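Quinoline 2-oxidoreductase large subunit (Pseudomonas putida, PDB 1T3Q) probably hydroxylates quinoline at carbon 2, using a molybdenum centre carried by a molybdopterin cytosine dinucleotide cofactor. Local coordinates at residues B[186-194]-B[380-389]. Numbering follows the deposited sequence.
Sequences VVRGQFSCG and IARETLIDRA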
ATOM      1  N   VAL B 186      62.555  10.913   9.608  1.00 21.84           N
ATOM      2  CA  VAL B 186      61.650  10.713   8.491  1.00 20.89           C
ATOM      3  C   VAL B 186      61.115   9.287   8.518  1.00 20.99           C
ATOM      4  O   VAL B 186      61.840   8.354   8.855  1.00 20.77           O
ATOM      5  CB  VAL B 186      62.368  10.917   7.130  1.00 21.34           C
ATOM      6  CG1 VAL B 186      61.458  10.481   5.993  1.00 20.96           C
ATOM      7  CG2 VAL B 186      62.773  12.378   6.955  1.00 20.93           C
ATOM      8  N   VAL B 187      59.838   9.137   8.187  1.00 20.83           N
ATOM      9  CA  VAL B 187      59.207   7.827   8.089  1.00 21.05           C
ATOM     10  C   VAL B 187      58.384   7.901   6.820  1.00 21.91           C
ATOM     11  O   VAL B 187      57.748   8.923   6.548  1.00 22.74           O
ATOM     12  CB  VAL B 187      58.274   7.502   9.285  1.00 22.09           C
ATOM     13  CG1 VAL B 187      59.106   7.237  10.529  1.00 23.31           C
ATOM     14  CG2 VAL B 187      57.281   8.634   9.516  1.00 20.66           C
ATOM     15  N   ARG B 188      58.407   6.831   6.034  1.00 21.90           N
ATOM     16  CA  ARG B 188      57.666   6.802   4.785  1.00 23.50           C
ATOM     17  C   ARG B 188      57.057   5.428   4.575  1.00 22.78           C
ATOM     18  O   ARG B 188      57.534   4.431   5.114  1.00 21.66           O
ATOM     19  CB  ARG B 188      58.598   7.125   3.610  1.00 26.99           C
ATOM     20  CG  ARG B 188      59.592   8.236   3.919  1.00 33.48           C
ATOM     21  CD  ARG B 188      60.415   8.666   2.707  1.00 38.75           C
ATOM     22  NE  ARG B 188      59.813   9.804   2.018  1.00 43.98           N
ATOM     23  CZ  ARG B 188      60.506  10.797   1.469  1.00 46.65           C
ATOM     24  NH1 ARG B 188      61.833  10.798   1.523  1.00 47.65           N
ATOM     25  NH2 ARG B 188      59.872  11.800   0.875  1.00 49.21           N
ATOM     26  N   GLY B 189      55.993   5.386   3.792  1.00 22.29           N
ATOM     27  CA  GLY B 189      55.353   4.122   3.516  1.00 22.79           C
ATOM     28  C   GLY B 189      54.558   4.170   2.234  1.00 23.19           C
ATOM     29  O   GLY B 189      54.078   5.226   1.813  1.00 23.65           O
ATOM     30  N   GLN B 190      54.445   3.016   1.593  1.00 23.31           N
ATOM     31  CA  GLN B 190      53.664   2.909   0.378  1.00 23.79           C
ATOM     32  C   GLN B 190      52.483   2.040   0.786  1.00 23.33           C
ATOM     33  O   GLN B 190      52.501   0.815   0.645  1.00 22.97           O
ATOM     34  CB  GLN B 190      54.497   2.267  -0.730  1.00 27.25           C
ATOM     35  CG  GLN B 190      55.782   3.042  -1.009  1.00 34.02           C
ATOM     36  CD  GLN B 190      56.504   2.562  -2.248  1.00 39.40           C
ATOM     37  OE1 GLN B 190      56.739   1.365  -2.418  1.00 43.26           O
ATOM     38  NE2 GLN B 190      56.869   3.496  -3.121  1.00 41.50           N
ATOM     39  N   PHE B 191      51.466   2.697   1.333  1.00 22.07           N
ATOM     40  CA  PHE B 191      50.272   2.018   1.807  1.00 21.36           C
ATOM     41  C   PHE B 191      49.318   1.663   0.682  1.00 21.16           C
ATOM     42  O   PHE B 191      49.212   2.373  -0.317  1.00 21.09           O
ATOM     43  CB  PHE B 191      49.569   2.894   2.844  1.00 19.70           C
ATOM     44  CG  PHE B 191      50.370   3.088   4.106  1.00 21.06           C
ATOM     45  CD1 PHE B 191      50.221   2.218   5.179  1.00 21.14           C
ATOM     46  CD2 PHE B 191      51.296   4.122   4.206  1.00 21.45           C
ATOM     47  CE1 PHE B 191      50.983   2.370   6.337  1.00 20.86           C
ATOM     48  CE2 PHE B 191      52.066   4.288   5.359  1.00 22.37           C
ATOM     49  CZ  PHE B 191      51.909   3.407   6.429  1.00 21.18           C
ATOM     50  N   SER B 192      48.620   0.550   0.850  1.00 19.23           N
ATOM     51  CA  SER B 192      47.672   0.106  -0.149  1.00 19.94           C
ATOM     52  C   SER B 192      46.522  -0.640   0.503  1.00 18.93           C
ATOM     53  O   SER B 192      46.731  -1.435   1.417  1.00 19.82           O
ATOM     54  CB  SER B 192      48.366  -0.806  -1.159  1.00 19.77           C
ATOM     55  OG  SER B 192      47.430  -1.311  -2.095  1.00 25.78           O
ATOM     56  N   CYS B 193      45.308  -0.360   0.049  1.00 18.61           N
ATOM     57  CA  CYS B 193      44.127  -1.037   0.561  1.00 18.68           C
ATOM     58  C   CYS B 193      43.467  -1.710  -0.625  1.00 19.05           C
ATOM     59  O   CYS B 193      43.375  -1.125  -1.705  1.00 19.02           O
ATOM     60  CB  CYS B 193      43.143  -0.044   1.180  1.00 18.28           C
ATOM     61  SG  CYS B 193      43.821   0.964   2.518  1.00 23.04           S
ATOM     62  N   GLY B 194      43.010  -2.943  -0.435  1.00 17.94           N
ATOM     63  CA  GLY B 194      42.347  -3.632  -1.522  1.00 17.05           C
ATOM     64  C   GLY B 194      40.889  -3.220  -1.555  1.00 16.74           C
ATOM     65  O   GLY B 194      40.421  -2.500  -0.674  1.00 17.36           O
ATOM     66  N   ILE B 380      44.775   5.239   8.090  1.00 15.88           N
ATOM     67  CA  ILE B 380      45.633   4.077   8.307  1.00 16.85           C
ATOM     68  C   ILE B 380      47.102   4.447   8.102  1.00 17.48           C
ATOM     69  O   ILE B 380      47.950   4.186   8.953  1.00 16.78           O
ATOM     70  CB  ILE B 380      45.292   2.917   7.322  1.00 17.16           C
ATOM     71  CG1 ILE B 380      43.955   2.279   7.702  1.00 15.67           C
ATOM     72  CG2 ILE B 380      46.405   1.863   7.340  1.00 17.78           C
ATOM     73  CD1 ILE B 380      43.453   1.271   6.683  1.00 17.65           C
ATOM     74  N   ALA B 381      47.392   5.057   6.959  1.00 16.84           N
ATOM     75  CA  ALA B 381      48.754   5.445   6.617  1.00 18.10           C
ATOM     76  C   ALA B 381      49.394   6.424   7.600  1.00 17.31           C
ATOM     77  O   ALA B 381      50.503   6.188   8.081  1.00 17.74           O
ATOM     78  CB  ALA B 381      48.778   6.033   5.204  1.00 16.58           C
ATOM     79  N   ARG B 382      48.697   7.513   7.905  1.00 17.82           N
ATOM     80  CA  ARG B 382      49.243   8.521   8.816  1.00 18.42           C
ATOM     81  C   ARG B 382      49.426   8.006  10.242  1.00 17.36           C
ATOM     82  O   ARG B 382      50.489   8.168  10.828  1.00 17.66           O
ATOM     83  CB  ARG B 382      48.350   9.766   8.843  1.00 17.85           C
ATOM     84  CG  ARG B 382      48.991  10.963   9.546  1.00 19.70           C
ATOM     85  CD  ARG B 382      47.963  12.028   9.880  1.00 22.81           C
ATOM     86  NE  ARG B 382      46.874  11.460  10.663  1.00 26.85           N
ATOM     87  CZ  ARG B 382      45.644  11.263  10.204  1.00 26.50           C
ATOM     88  NH1 ARG B 382      44.725  10.724  10.990  1.00 27.21           N
ATOM     89  NH2 ARG B 382      45.328  11.628   8.967  1.00 26.01           N
ATOM     90  N   GLU B 383      48.390   7.390  10.803  1.00 17.55           N
ATOM     91  CA  GLU B 383      48.493   6.889  12.168  1.00 16.26           C
ATOM     92  C   GLU B 383      49.577   5.826  12.294  1.00 17.09           C
ATOM     93  O   GLU B 383      50.261   5.751  13.313  1.00 16.26           O
ATOM     94  CB  GLU B 383      47.145   6.343  12.643  1.00 16.50           C
ATOM     95  CG  GLU B 383      46.038   7.403  12.721  1.00 17.51           C
ATOM     96  CD  GLU B 383      46.376   8.549  13.673  1.00 19.85           C
ATOM     97  OE1 GLU B 383      46.528   9.701  13.207  1.00 20.33           O
ATOM     98  OE2 GLU B 383      46.490   8.297  14.892  1.00 20.70           O
ATOM     99  N   THR B 384      49.742   5.010  11.259  1.00 17.25           N
ATOM    100  CA  THR B 384      50.768   3.976  11.281  1.00 19.10           C
ATOM    101  C   THR B 384      52.160   4.611  11.247  1.00 19.46           C
ATOM    102  O   THR B 384      53.074   4.160  11.934  1.00 19.61           O
ATOM    103  CB  THR B 384      50.606   3.001  10.090  1.00 21.91           C
ATOM    104  OG1 THR B 384      49.401   2.241  10.261  1.00 22.37           O
ATOM    105  CG2 THR B 384      51.787   2.040  10.008  1.00 22.26           C
ATOM    106  N   LEU B 385      52.318   5.663  10.451  1.00 18.69           N
ATOM    107  CA  LEU B 385      53.604   6.350  10.360  1.00 18.47           C
ATOM    108  C   LEU B 385      53.888   7.123  11.644  1.00 17.60           C
ATOM    109  O   LEU B 385      55.033   7.224  12.077  1.00 18.45           O
ATOM    110  CB  LEU B 385      53.613   7.303   9.163  1.00 17.16           C
ATOM    111  CG  LEU B 385      53.624   6.628   7.789  1.00 18.49           C
ATOM    112  CD1 LEU B 385      53.626   7.690   6.690  1.00 19.90           C
ATOM    113  CD2 LEU B 385      54.856   5.747   7.666  1.00 18.68           C
ATOM    114  N   ILE B 386      52.840   7.667  12.253  1.00 18.56           N
ATOM    115  CA  ILE B 386      52.994   8.411  13.499  1.00 18.96           C
ATOM    116  C   ILE B 386      53.515   7.476  14.594  1.00 20.99           C
ATOM    117  O   ILE B 386      54.404   7.848  15.369  1.00 21.47           O
ATOM    118  CB  ILE B 386      51.654   9.048  13.926  1.00 19.73           C
ATOM    119  CG1 ILE B 386      51.324  10.210  12.980  1.00 18.64           C
ATOM    120  CG2 ILE B 386      51.723   9.508  15.378  1.00 20.17           C
ATOM    121  CD1 ILE B 386      50.003  10.905  13.268  1.00 18.14           C
ATOM    122  N   ASP B 387      52.970   6.263  14.653  1.00 19.80           N
ATOM    123  CA  ASP B 387      53.406   5.278  15.640  1.00 20.17           C
ATOM    124  C   ASP B 387      54.850   4.876  15.369  1.00 20.01           C
ATOM    125  O   ASP B 387      55.627   4.650  16.296  1.00 21.12           O
ATOM    126  CB  ASP B 387      52.532   4.016  15.590  1.00 20.92           C
ATOM    127  CG  ASP B 387      51.290   4.114  16.469  1.00 26.34           C
ATOM    128  OD1 ASP B 387      50.615   3.074  16.657  1.00 29.34           O
ATOM    129  OD2 ASP B 387      50.981   5.212  16.972  1.00 27.00           O
ATOM    130  N   ARG B 388      55.203   4.773  14.092  1.00 19.46           N
ATOM    131  CA  ARG B 388      56.555   4.393  13.704  1.00 20.72           C
ATOM    132  C   ARG B 388      57.539   5.489  14.099  1.00 21.11           C
ATOM    133  O   ARG B 388      58.656   5.206  14.531  1.00 21.42           O
ATOM    134  CB  ARG B 388      56.632   4.164  12.194  1.00 20.03           C
ATOM    135  CG  ARG B 388      57.945   3.560  11.726  1.00 19.25           C
ATOM    136  CD  ARG B 388      57.949   3.374  10.220  1.00 21.49           C
ATOM    137  NE  ARG B 388      56.851   2.516   9.775  1.00 18.11           N
ATOM    138  CZ  ARG B 388      56.483   2.374   8.507  1.00 21.31           C
ATOM    139  NH1 ARG B 388      55.474   1.573   8.195  1.00 19.90           N
ATOM    140  NH2 ARG B 388      57.116   3.041   7.549  1.00 19.15           N
ATOM    141  N   ALA B 389      57.120   6.738  13.937  1.00 20.52           N
ATOM    142  CA  ALA B 389      57.964   7.874  14.291  1.00 21.07           C
ATOM    143  C   ALA B 389      58.190   7.866  15.796  1.00 20.94           C
ATOM    144  O   ALA B 389      59.292   8.118  16.269  1.00 20.71           O
ATOM    145  CB  ALA B 389      57.293   9.178  13.868  1.00 21.88           C
TER
HETATM  146  O   HOH W   1      59.626   4.559   7.515  1.00 21.21           O
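Phe191 lies flat on the helix at Ala381: Ala381 CA sits 3.5 Å from the centroid of the Phe191 ring and only 2° off its normal, a CH-pi contact over the face. Ala381 CB closes to 3.3 Å from Phe191 CD2. The ring rim is bounded by Thr384 CG2, 3.8 Å from Phe191 CE1, and by Leu385, whose CG is 3.7 Å from Phe191 CE2. With CG of Phe191 anti to its carbonyl carbon, beside the backbone N, the ring is laid against the helix backbone. Replacing Phe191 with a small residue such as alanine would remove the ring, and is likely to open a gap over Ala381 and leave Thr384 and Leu385 without the rim they pack against.

Four residues earlier on the strand and four later on the helix, Val187 meets Leu385 and Ala389; Val187 CG2 is 3.9 Å from Leu385 CB, while CG1 faces the Ala389 backbone. Leu385 CD2 also covers one face of the Arg388 guanidinium, offset toward its rim. The Arg388 chain, bent at chi3, brings NH2 within 2.8 Å of Arg188 O, edge-on in the guanidinium plane, but the N-H...O angle of 118° makes this bond weak. Water 1 adds a bridge by accepting from both Arg388 NH2 and Arg188 N. The stronger anchor of Arg388 is its NH1 salt bridge to Glu769, whose other carboxylate oxygen accepts from Gln190 N.

Farther out, backbone bonds from Val187, Gly189 and Phe191 tie strand 185-193 to strand 298-306, and helix 744-761 packs on Ile380 and Thr384. The axes of the two segments run roughly antiparallel (144°), 8.4 Å apart: a helix-on-sheet layer within the molybdopterin cofactor-binding domain of the xanthine dehydrogenase family.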